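Local atomic coordinates of ankyrin repeat domain protein (Legionella pneumophila subsp. pneumophila, PDB entry 6MCA), a protein that is a bacterial effector with ankyrin repeats and a cysteine protease-like fold, and interacts with the host LARP7 component of the 7SK snRNP complex. Residues 71-82 and 103-113; 115-126 and 144-154. One frame throughout, in Å; residues are numbered along the deposited sequence.

Interaction 1 (71-82 and 103-113); sequences AEQLIARKVDIN and MTKLLLTYGAD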
loop_
_atom_site.group_PDB
_atom_site.type_symbol
_atom_site.label_atom_id
_atom_site.label_comp_id
_atom_site.label_asym_id
_atom_site.label_seq_id
_atom_site.Cartn_x
_atom_site.Cartn_y
_atom_site.Cartn_z
ATOM N N ALA A 71 29.220 -5.122 4.273
ATOM C CA ALA A 71 28.445 -4.786 5.462
ATOM C C ALA A 71 29.155 -5.243 6.731
ATOM O O ALA A 71 29.130 -4.544 7.749
ATOM C CB ALA A 71 27.049 -5.402 5.372
ATOM N N GLU A 72 29.790 -6.418 6.689
ATOM C CA GLU A 72 30.587 -6.874 7.823
ATOM C C GLU A 72 31.742 -5.921 8.092
ATOM O O GLU A 72 32.034 -5.596 9.250
ATOM C CB GLU A 72 31.115 -8.285 7.569
ATOM C CG GLU A 72 30.058 -9.373 7.576
ATOM C CD GLU A 72 30.591 -10.699 7.069
ATOM O OE1 GLU A 72 29.947 -11.738 7.323
ATOM O OE2 GLU A 72 31.660 -10.701 6.420
ATOM N N GLN A 73 32.415 -5.471 7.031
ATOM C CA GLN A 73 33.483 -4.488 7.192
ATOM C C GLN A 73 32.963 -3.217 7.853
ATOM O O GLN A 73 33.579 -2.690 8.785
ATOM C CB GLN A 73 34.114 -4.169 5.836
ATOM C CG GLN A 73 34.914 -5.309 5.241
ATOM C CD GLN A 73 36.056 -5.744 6.136
ATOM O OE1 GLN A 73 36.815 -4.916 6.641
ATOM N NE2 GLN A 73 36.187 -7.050 6.335
ATOM N N LEU A 74 31.816 -2.718 7.387
ATOM C CA LEU A 74 31.259 -1.485 7.940
ATOM C C LEU A 74 30.861 -1.658 9.402
ATOM O O LEU A 74 31.072 -0.754 10.220
ATOM C CB LEU A 74 30.059 -1.035 7.110
ATOM C CG LEU A 74 30.385 -0.487 5.721
ATOM C CD1 LEU A 74 29.113 -0.303 4.916
ATOM C CD2 LEU A 74 31.145 0.824 5.831
ATOM N N ILE A 75 30.279 -2.807 9.749
ATOM C CA ILE A 75 29.900 -3.060 11.135
ATOM C C ILE A 75 31.139 -3.164 12.014
ATOM O O ILE A 75 31.142 -2.708 13.164
ATOM C CB ILE A 75 29.025 -4.325 11.225
ATOM C CG1 ILE A 75 27.667 -4.076 10.566
ATOM C CG2 ILE A 75 28.840 -4.758 12.671
ATOM C CD1 ILE A 75 26.887 -5.339 10.282
ATOM N N ALA A 76 32.216 -3.753 11.484
ATOM C CA ALA A 76 33.475 -3.799 12.221
ATOM C C ALA A 76 33.986 -2.402 12.542
ATOM O O ALA A 76 34.592 -2.191 13.598
ATOM C CB ALA A 76 34.522 -4.579 11.426
ATOM N N ARG A 77 33.755 -1.438 11.656
ATOM C CA ARG A 77 34.143 -0.059 11.905
ATOM C C ARG A 77 33.070 0.715 12.667
ATOM O O ARG A 77 33.089 1.951 12.669
ATOM C CB ARG A 77 34.496 0.624 10.583
ATOM C CG ARG A 77 35.549 -0.157 9.799
ATOM C CD ARG A 77 35.878 0.474 8.460
ATOM N NE ARG A 77 37.290 0.834 8.364
ATOM C CZ ARG A 77 38.241 0.009 7.940
ATOM N NH1 ARG A 77 39.501 0.421 7.883
ATOM N NH2 ARG A 77 37.935 -1.228 7.578
ATOM N N LYS A 78 32.136 0.001 13.305
ATOM C CA LYS A 78 31.173 0.573 14.254
ATOM C C LYS A 78 30.341 1.702 13.646
ATOM O O LYS A 78 30.191 2.778 14.230
ATOM C CB LYS A 78 31.876 1.037 15.534
ATOM C CG LYS A 78 31.998 -0.042 16.607
ATOM C CD LYS A 78 33.017 -1.104 16.226
ATOM N N VAL A 79 29.773 1.440 12.467
ATOM C CA VAL A 79 28.795 2.370 11.916
ATOM C C VAL A 79 27.493 2.277 12.708
ATOM O O VAL A 79 27.211 1.285 13.393
ATOM C CB VAL A 79 28.552 2.105 10.421
ATOM C CG1 VAL A 79 29.843 2.255 9.632
ATOM C CG2 VAL A 79 27.946 0.724 10.216
ATOM N N ASP A 80 26.690 3.335 12.618
ATOM C CA ASP A 80 25.369 3.331 13.233
ATOM C C ASP A 80 24.483 2.352 12.472
ATOM O O ASP A 80 24.035 2.641 11.357
ATOM C CB ASP A 80 24.775 4.737 13.229
ATOM C CG ASP A 80 23.444 4.818 13.965
ATOM O OD1 ASP A 80 22.930 3.770 14.413
ATOM O OD2 ASP A 80 22.911 5.941 14.098
ATOM N N ILE A 81 24.224 1.190 13.076
ATOM C CA ILE A 81 23.483 0.132 12.399
ATOM C C ILE A 81 22.000 0.436 12.259
ATOM O O ILE A 81 21.287 -0.311 11.577
ATOM C CB ILE A 81 23.688 -1.207 13.136
ATOM C CG1 ILE A 81 23.627 -2.374 12.149
ATOM C CG2 ILE A 81 22.667 -1.373 14.257
ATOM C CD1 ILE A 81 24.258 -3.642 12.664
ATOM N N ASN A 82 21.514 1.516 12.870
ATOM C CA ASN A 82 20.102 1.875 12.801
ATOM C C ASN A 82 19.862 3.219 12.122
ATOM O O ASN A 82 18.738 3.734 12.178
ATOM C CB ASN A 82 19.487 1.888 14.204
ATOM C CG ASN A 82 19.318 0.496 14.779
ATOM O OD1 ASN A 82 18.888 -0.426 14.086
ATOM N ND2 ASN A 82 19.655 0.337 16.053
ATOM N N MET A 103 21.610 -11.175 5.397
ATOM C CA MET A 103 21.809 -9.776 5.765
ATOM C C MET A 103 20.954 -9.394 6.967
ATOM O O MET A 103 21.412 -8.666 7.856
ATOM C CB MET A 103 21.499 -8.870 4.573
ATOM C CG MET A 103 21.750 -7.392 4.829
ATOM S SD MET A 103 23.498 -6.954 4.787
ATOM C CE MET A 103 23.903 -7.354 3.088
ATOM N N THR A 104 19.710 -9.876 7.012
ATOM C CA THR A 104 18.846 -9.594 8.153
ATOM C C THR A 104 19.428 -10.171 9.438
ATOM O O THR A 104 19.420 -9.511 10.483
ATOM C CB THR A 104 17.444 -10.152 7.906
ATOM O OG1 THR A 104 16.903 -9.584 6.706
ATOM C CG2 THR A 104 16.521 -9.828 9.074
ATOM N N LYS A 105 19.944 -11.400 9.375
ATOM C CA LYS A 105 20.545 -12.016 10.552
ATOM C C LYS A 105 21.797 -11.266 10.988
ATOM O O LYS A 105 22.014 -11.055 12.187
ATOM C CB LYS A 105 20.865 -13.484 10.268
ATOM C CG LYS A 105 21.256 -14.291 11.496
ATOM C CD LYS A 105 21.700 -15.693 11.110
ATOM C CE LYS A 105 22.129 -16.496 12.326
ATOM N NZ LYS A 105 22.719 -17.808 11.942
ATOM N N LEU A 106 22.629 -10.852 10.029
ATOM C CA LEU A 106 23.818 -10.074 10.360
ATOM C C LEU A 106 23.443 -8.768 11.050
ATOM O O LEU A 106 24.046 -8.391 12.061
ATOM C CB LEU A 106 24.634 -9.797 9.097
ATOM C CG LEU A 106 25.758 -8.770 9.251
ATOM C CD1 LEU A 106 26.830 -9.275 10.207
ATOM C CD2 LEU A 106 26.358 -8.409 7.902
ATOM N N LEU A 107 22.440 -8.066 10.515
ATOM C CA LEU A 107 22.033 -6.797 11.109
ATOM C C LEU A 107 21.451 -6.999 12.504
ATOM O O LEU A 107 21.782 -6.254 13.434
ATOM C CB LEU A 107 21.026 -6.092 10.200
ATOM C CG LEU A 107 21.582 -5.594 8.865
ATOM C CD1 LEU A 107 20.475 -5.008 8.006
ATOM C CD2 LEU A 107 22.686 -4.573 9.092
ATOM N N LEU A 108 20.588 -8.004 12.670
ATOM C CA LEU A 108 19.987 -8.258 13.976
ATOM C C LEU A 108 21.028 -8.688 15.002
ATOM O O LEU A 108 20.880 -8.389 16.193
ATOM C CB LEU A 108 18.897 -9.323 13.855
ATOM C CG LEU A 108 17.596 -8.904 13.168
ATOM C CD1 LEU A 108 16.711 -10.115 12.918
ATOM C CD2 LEU A 108 16.864 -7.862 13.997
ATOM N N THR A 109 22.080 -9.384 14.564
ATOM C CA THR A 109 23.118 -9.823 15.490
ATOM C C THR A 109 23.808 -8.636 16.153
ATOM O O THR A 109 24.144 -8.688 17.341
ATOM C CB THR A 109 24.139 -10.692 14.755
ATOM O OG1 THR A 109 23.488 -11.857 14.230
ATOM C CG2 THR A 109 25.258 -11.124 15.693
ATOM N N TYR A 110 24.009 -7.549 15.408
ATOM C CA TYR A 110 24.773 -6.405 15.889
ATOM C C TYR A 110 23.887 -5.209 16.229
ATOM O O TYR A 110 24.321 -4.060 16.126
ATOM C CB TYR A 110 25.841 -6.018 14.868
ATOM C CG TYR A 110 26.932 -7.058 14.729
ATOM C CD1 TYR A 110 26.803 -8.112 13.834
ATOM C CD2 TYR A 110 28.082 -6.995 15.505
ATOM C CE1 TYR A 110 27.793 -9.068 13.708
ATOM C CE2 TYR A 110 29.078 -7.946 15.385
ATOM C CZ TYR A 110 28.929 -8.980 14.485
ATOM O OH TYR A 110 29.916 -9.929 14.364
ATOM N N GLY A 111 22.647 -5.462 16.629
ATOM C CA GLY A 111 21.831 -4.452 17.270
ATOM C C GLY A 111 20.807 -3.734 16.418
ATOM O O GLY A 111 20.315 -2.683 16.845
ATOM N N ALA A 112 20.463 -4.255 15.242
ATOM C CA ALA A 112 19.425 -3.625 14.436
ATOM C C ALA A 112 18.078 -3.736 15.139
ATOM O O ALA A 112 17.671 -4.825 15.553
ATOM C CB ALA A 112 19.355 -4.263 13.050
ATOM N N ASP A 113 17.394 -2.609 15.278
ATOM C CA ASP A 113 16.111 -2.559 15.970
ATOM C C ASP A 113 15.052 -3.308 15.169
ATOM O O ASP A 113 14.670 -2.841 14.087
ATOM C CB ASP A 113 15.691 -1.104 16.187
ATOM C CG ASP A 113 14.390 -0.975 16.961
ATOM O OD1 ASP A 113 13.917 -1.985 17.522
ATOM O OD2 ASP A 113 13.839 0.146 17.011
HETATM O O HOH W 1 16.291 -1.260 12.471
#
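Ile75 and Leu106 meet tip to tip between two neighbouring helices of an ankyrin repeat stack, CD1 of Ile75 lying 3.8 Å from CG of Leu106. The helical parts of 71-82 and 103-113 run almost parallel, 6° apart, with their axes 11.2 Å from each other, and side chains occupy the space between them. The tight part starts at the buried Ala71, whose CB touches both SD of Met103 and CD2 of Leu106. Met103 gets its sulfur there through a chain bent at both chi2 and chi3. Further along, Ile81 pushes CD1 to 3.5 Å from the carbonyl O of Tyr110 and rests CG1 on CD2 of Leu107; Ile81 also touches Leu59 of helix 58-65.

The solvent side lies at Glu72 and Tyr110. Glu72, the looser of the two, lends only its aliphatic CG, its side chain running roughly perpendicular to that of Leu106. The Tyr110 ring is exposed, yet one face takes CG2 of Ile75 in a CH-pi contact, 3.9 Å from CG2 to the ring centroid and offset toward the rim.

Past the helix ends the contact turns polar. The Asn82 amide works from both its atoms: ND2 donates to Gly111 O, and OD1 accepts from Asp113 N at 2.9 Å; the N-H...O angle is 165°, and the donor nitrogen sits 25° off the plane of the Asn82 carbonyl.

Interaction 2 (115-126 and 144-154); sequences NAYTRNGLCVLV and GAKLDFALDFI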
loop_
_atom_site.group_PDB
_atom_site.type_symbol
_atom_site.label_atom_id
_atom_site.label_comp_id
_atom_site.label_asym_id
_atom_site.label_seq_id
_atom_site.Cartn_x
_atom_site.Cartn_y
_atom_site.Cartn_z
ATOM N N ASN A 115 11.951 -3.499 15.634
ATOM C CA ASN A 115 10.660 -2.822 15.683
ATOM C C ASN A 115 10.743 -1.389 15.171
ATOM O O ASN A 115 9.858 -0.578 15.463
ATOM C CB ASN A 115 10.097 -2.847 17.105
ATOM C CG ASN A 115 9.716 -4.243 17.553
ATOM O OD1 ASN A 115 8.721 -4.804 17.093
ATOM N ND2 ASN A 115 10.505 -4.812 18.457
ATOM N N ALA A 116 11.790 -1.059 14.420
ATOM C CA ALA A 116 11.893 0.267 13.832
ATOM C C ALA A 116 10.803 0.462 12.786
ATOM O O ALA A 116 10.440 -0.470 12.064
ATOM C CB ALA A 116 13.271 0.468 13.201
ATOM N N TYR A 117 10.270 1.677 12.717
ATOM C CA TYR A 117 9.246 2.013 11.742
ATOM C C TYR A 117 9.670 3.254 10.967
ATOM O O TYR A 117 10.461 4.072 11.442
ATOM C CB TYR A 117 7.872 2.236 12.397
ATOM C CG TYR A 117 7.874 3.139 13.611
ATOM C CD1 TYR A 117 8.244 2.659 14.861
ATOM C CD2 TYR A 117 7.489 4.469 13.509
ATOM C CE1 TYR A 117 8.240 3.481 15.973
ATOM C CE2 TYR A 117 7.480 5.298 14.614
ATOM C CZ TYR A 117 7.857 4.800 15.844
ATOM O OH TYR A 117 7.850 5.621 16.947
ATOM N N THR A 118 9.130 3.375 9.758
ATOM C CA THR A 118 9.501 4.452 8.856
ATOM C C THR A 118 8.729 5.725 9.195
ATOM O O THR A 118 7.974 5.792 10.170
ATOM C CB THR A 118 9.257 4.037 7.408
ATOM O OG1 THR A 118 7.848 3.916 7.177
ATOM C CG2 THR A 118 9.930 2.705 7.115
ATOM N N ARG A 119 8.924 6.751 8.362
ATOM C CA ARG A 119 8.294 8.047 8.590
ATOM C C ARG A 119 6.774 7.946 8.613
ATOM O O ARG A 119 6.113 8.702 9.333
ATOM C CB ARG A 119 8.753 9.032 7.513
ATOM C CG ARG A 119 8.172 10.430 7.619
ATOM C CD ARG A 119 8.738 11.312 6.518
ATOM N NE ARG A 119 8.646 10.659 5.214
ATOM C CZ ARG A 119 9.351 11.018 4.146
ATOM N NH1 ARG A 119 10.208 12.026 4.221
ATOM N NH2 ARG A 119 9.200 10.364 3.001
ATOM N N ASN A 120 6.204 7.021 7.844
ATOM C CA ASN A 120 4.763 6.808 7.814
ATOM C C ASN A 120 4.280 5.855 8.898
ATOM O O ASN A 120 3.073 5.612 8.995
ATOM C CB ASN A 120 4.338 6.276 6.442
ATOM C CG ASN A 120 4.612 7.260 5.324
ATOM O OD1 ASN A 120 4.544 8.474 5.519
ATOM N ND2 ASN A 120 4.925 6.741 4.144
ATOM N N GLY A 121 5.183 5.315 9.712
ATOM C CA GLY A 121 4.806 4.354 10.729
ATOM C C GLY A 121 4.841 2.911 10.285
ATOM O O GLY A 121 4.237 2.060 10.948
ATOM N N LEU A 122 5.529 2.606 9.188
ATOM C CA LEU A 122 5.585 1.255 8.642
ATOM C C LEU A 122 6.773 0.529 9.263
ATOM O O LEU A 122 7.928 0.892 9.018
ATOM C CB LEU A 122 5.693 1.303 7.120
ATOM C CG LEU A 122 5.464 0.012 6.335
ATOM C CD1 LEU A 122 4.742 0.312 5.032
ATOM C CD2 LEU A 122 6.783 -0.696 6.064
ATOM N N CYS A 123 6.493 -0.500 10.061
ATOM C CA CYS A 123 7.538 -1.205 10.785
ATOM C C CYS A 123 8.176 -2.282 9.907
ATOM O O CYS A 123 7.766 -2.523 8.769
ATOM C CB CYS A 123 6.983 -1.799 12.078
ATOM S SG CYS A 123 5.929 -3.249 11.870
ATOM N N VAL A 124 9.196 -2.944 10.460
ATOM C CA VAL A 124 10.004 -3.890 9.695
ATOM C C VAL A 124 9.179 -5.088 9.237
ATOM O O VAL A 124 9.435 -5.657 8.169
ATOM C CB VAL A 124 11.221 -4.324 10.538
ATOM C CG1 VAL A 124 12.057 -5.364 9.807
ATOM C CG2 VAL A 124 12.071 -3.114 10.901
ATOM N N LEU A 125 8.171 -5.481 10.018
ATOM C CA LEU A 125 7.416 -6.699 9.744
ATOM C C LEU A 125 6.341 -6.534 8.674
ATOM O O LEU A 125 5.815 -7.546 8.201
ATOM C CB LEU A 125 6.755 -7.204 11.029
ATOM C CG LEU A 125 7.522 -8.183 11.919
ATOM C CD1 LEU A 125 6.757 -8.408 13.213
ATOM C CD2 LEU A 125 7.759 -9.499 11.200
ATOM N N VAL A 126 6.009 -5.301 8.283
ATOM C CA VAL A 126 4.806 -5.063 7.481
ATOM C C VAL A 126 4.882 -5.799 6.147
ATOM O O VAL A 126 3.963 -6.538 5.770
ATOM C CB VAL A 126 4.590 -3.553 7.279
ATOM C CG1 VAL A 126 3.579 -3.305 6.169
ATOM C CG2 VAL A 126 4.133 -2.907 8.578
ATOM N N GLY A 144 12.871 -10.257 18.591
ATOM C CA GLY A 144 12.028 -9.364 19.360
ATOM C C GLY A 144 10.972 -8.581 18.605
ATOM O O GLY A 144 10.342 -7.702 19.204
ATOM N N ALA A 145 10.747 -8.864 17.324
ATOM C CA ALA A 145 9.748 -8.120 16.567
ATOM C C ALA A 145 8.342 -8.430 17.073
ATOM O O ALA A 145 8.014 -9.580 17.379
ATOM C CB ALA A 145 9.857 -8.444 15.078
ATOM N N LYS A 146 7.511 -7.393 17.161
ATOM C CA LYS A 146 6.147 -7.511 17.663
ATOM C C LYS A 146 5.171 -7.463 16.491
ATOM O O LYS A 146 5.113 -6.465 15.765
ATOM C CB LYS A 146 5.840 -6.403 18.671
ATOM C CG LYS A 146 6.857 -6.288 19.799
ATOM C CD LYS A 146 6.926 -7.566 20.622
ATOM C CE LYS A 146 7.830 -7.395 21.834
ATOM N NZ LYS A 146 7.941 -8.648 22.633
ATOM N N LEU A 147 4.394 -8.538 16.325
ATOM C CA LEU A 147 3.534 -8.679 15.153
ATOM C C LEU A 147 2.337 -7.734 15.195
ATOM O O LEU A 147 1.842 -7.314 14.138
ATOM C CB LEU A 147 3.059 -10.130 15.042
ATOM C CG LEU A 147 2.189 -10.520 13.847
ATOM C CD1 LEU A 147 2.918 -10.236 12.550
ATOM C CD2 LEU A 147 1.792 -11.985 13.931
ATOM N N ASP A 148 1.862 -7.392 16.396
ATOM C CA ASP A 148 0.652 -6.583 16.510
ATOM C C ASP A 148 0.831 -5.207 15.884
ATOM O O ASP A 148 -0.122 -4.659 15.323
ATOM C CB ASP A 148 0.243 -6.452 17.977
ATOM C CG ASP A 148 -0.435 -7.701 18.505
ATOM O OD1 ASP A 148 -1.056 -8.427 17.699
ATOM O OD2 ASP A 148 -0.348 -7.957 19.725
ATOM N N PHE A 149 2.035 -4.638 15.962
ATOM C CA PHE A 149 2.296 -3.349 15.325
ATOM C C PHE A 149 2.046 -3.422 13.821
ATOM O O PHE A 149 1.322 -2.591 13.255
ATOM C CB PHE A 149 3.733 -2.916 15.623
ATOM C CG PHE A 149 4.044 -1.499 15.232
ATOM C CD1 PHE A 149 3.032 -0.579 15.006
ATOM C CD2 PHE A 149 5.359 -1.086 15.097
ATOM C CE1 PHE A 149 3.329 0.721 14.646
ATOM C CE2 PHE A 149 5.661 0.211 14.738
ATOM C CZ PHE A 149 4.645 1.116 14.513
ATOM N N ALA A 150 2.638 -4.418 13.158
ATOM C CA ALA A 150 2.455 -4.570 11.718
ATOM C C ALA A 150 0.995 -4.832 11.375
ATOM O O ALA A 150 0.448 -4.237 10.435
ATOM C CB ALA A 150 3.344 -5.698 11.194
ATOM N N LEU A 151 0.344 -5.727 12.127
ATOM C CA LEU A 151 -1.054 -6.042 11.841
ATOM C C LEU A 151 -1.940 -4.811 11.986
ATOM O O LEU A 151 -2.810 -4.561 11.142
ATOM C CB LEU A 151 -1.540 -7.166 12.756
ATOM C CG LEU A 151 -0.908 -8.543 12.550
ATOM C CD1 LEU A 151 -1.611 -9.585 13.407
ATOM C CD2 LEU A 151 -0.937 -8.939 11.083
ATOM N N ASP A 152 -1.726 -4.023 13.043
ATOM C CA ASP A 152 -2.547 -2.840 13.268
ATOM C C ASP A 152 -2.297 -1.782 12.203
ATOM O O ASP A 152 -3.242 -1.133 11.741
ATOM C CB ASP A 152 -2.283 -2.271 14.661
ATOM C CG ASP A 152 -2.723 -3.210 15.767
ATOM O OD1 ASP A 152 -3.594 -4.068 15.509
ATOM O OD2 ASP A 152 -2.196 -3.093 16.894
ATOM N N PHE A 153 -1.037 -1.591 11.799
ATOM C CA PHE A 153 -0.755 -0.647 10.721
ATOM C C PHE A 153 -1.467 -1.061 9.438
ATOM O O PHE A 153 -2.129 -0.240 8.787
ATOM C CB PHE A 153 0.754 -0.541 10.486
ATOM C CG PHE A 153 1.126 0.341 9.323
ATOM C CD1 PHE A 153 1.303 1.703 9.500
ATOM C CD2 PHE A 153 1.299 -0.191 8.055
ATOM C CE1 PHE A 153 1.641 2.518 8.435
ATOM C CE2 PHE A 153 1.634 0.620 6.986
ATOM C CZ PHE A 153 1.808 1.975 7.177
ATOM N N ILE A 154 -1.336 -2.336 9.059
ATOM C CA ILE A 154 -1.960 -2.818 7.829
ATOM C C ILE A 154 -3.470 -2.631 7.890
ATOM O O ILE A 154 -4.092 -2.133 6.943
ATOM C CB ILE A 154 -1.587 -4.291 7.580
ATOM C CG1 ILE A 154 -0.085 -4.427 7.325
ATOM C CG2 ILE A 154 -2.392 -4.856 6.415
ATOM C CD1 ILE A 154 0.416 -5.855 7.385
HETATM O O HOH W 2 7.000 -4.554 14.823
#
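Asn115 opens the polar side of this contact, where an ankyrin-repeat loop, 115-126, packs on the start of helix 147-162. Its amide binds the chain at the Schellman motif that ends helix 134-142, where Gly144 is the C-prime residue: ND2 donates to Gly144 O at 3.0 Å, from well above that carbonyl's plane, while OD1 takes Lys146 N at 2.9 Å on a lone pair, in the carbonyl plane. A water bridges the same OD1 to Lys146 O, so the oxygen is gripped twice.

Aromatic contacts come next. Phe149 turns its edge to the face of Tyr117 in an offset edge-to-face pair, planes at 85° and centroids 5.5 Å apart. Tyr117 CG sits between its own backbone N and carbonyl carbon (chi1 48°), which brings CG and CD1 against the Phe149 rim. Cys123 SG approaches that ring obliquely. One turn on, Phe153 receives CA of Leu122 squarely over the centre of one face, 4.1 Å from CA to the centroid; Phe190 adds an edge-to-face partner from elsewhere in the chain.

The apolar contacts gather round Ala150, whose small CB lets the loop come close: SG of Cys123, CB of Leu125 and CG2 of Val126 all touch it. Leu125 also reaches back, setting CD1 3.6 Å from CB of Ala145. At the far end Val126 and Ile154 lie alongside one another, pointing opposite ways, with CG1 of Val126 4.0 Å from CG1 of Ile154.

Interactions 1 and 2 follow one another along the chain, their centres 20 Å apart, and touch where Asp113 O packs against CG2 of Val124. Both use an asparagine amide to bind the backbone after a helix; Asp113 OD1 accepting from Asn115 N ties the two turns together. Both are partly buried, but 9 of 16 touching residues are buried in interaction 2 against 4 of 12 in interaction 1. Interaction 1, about 28 Å from the chain's centre, joins two parallel helices mainly with aliphatic side chains, the Met103 sulfur and a single ring, Tyr110. Interaction 2, about 14 Å from that centre, buries more surface, sets a loop on a helix and relies on phenylalanine rings.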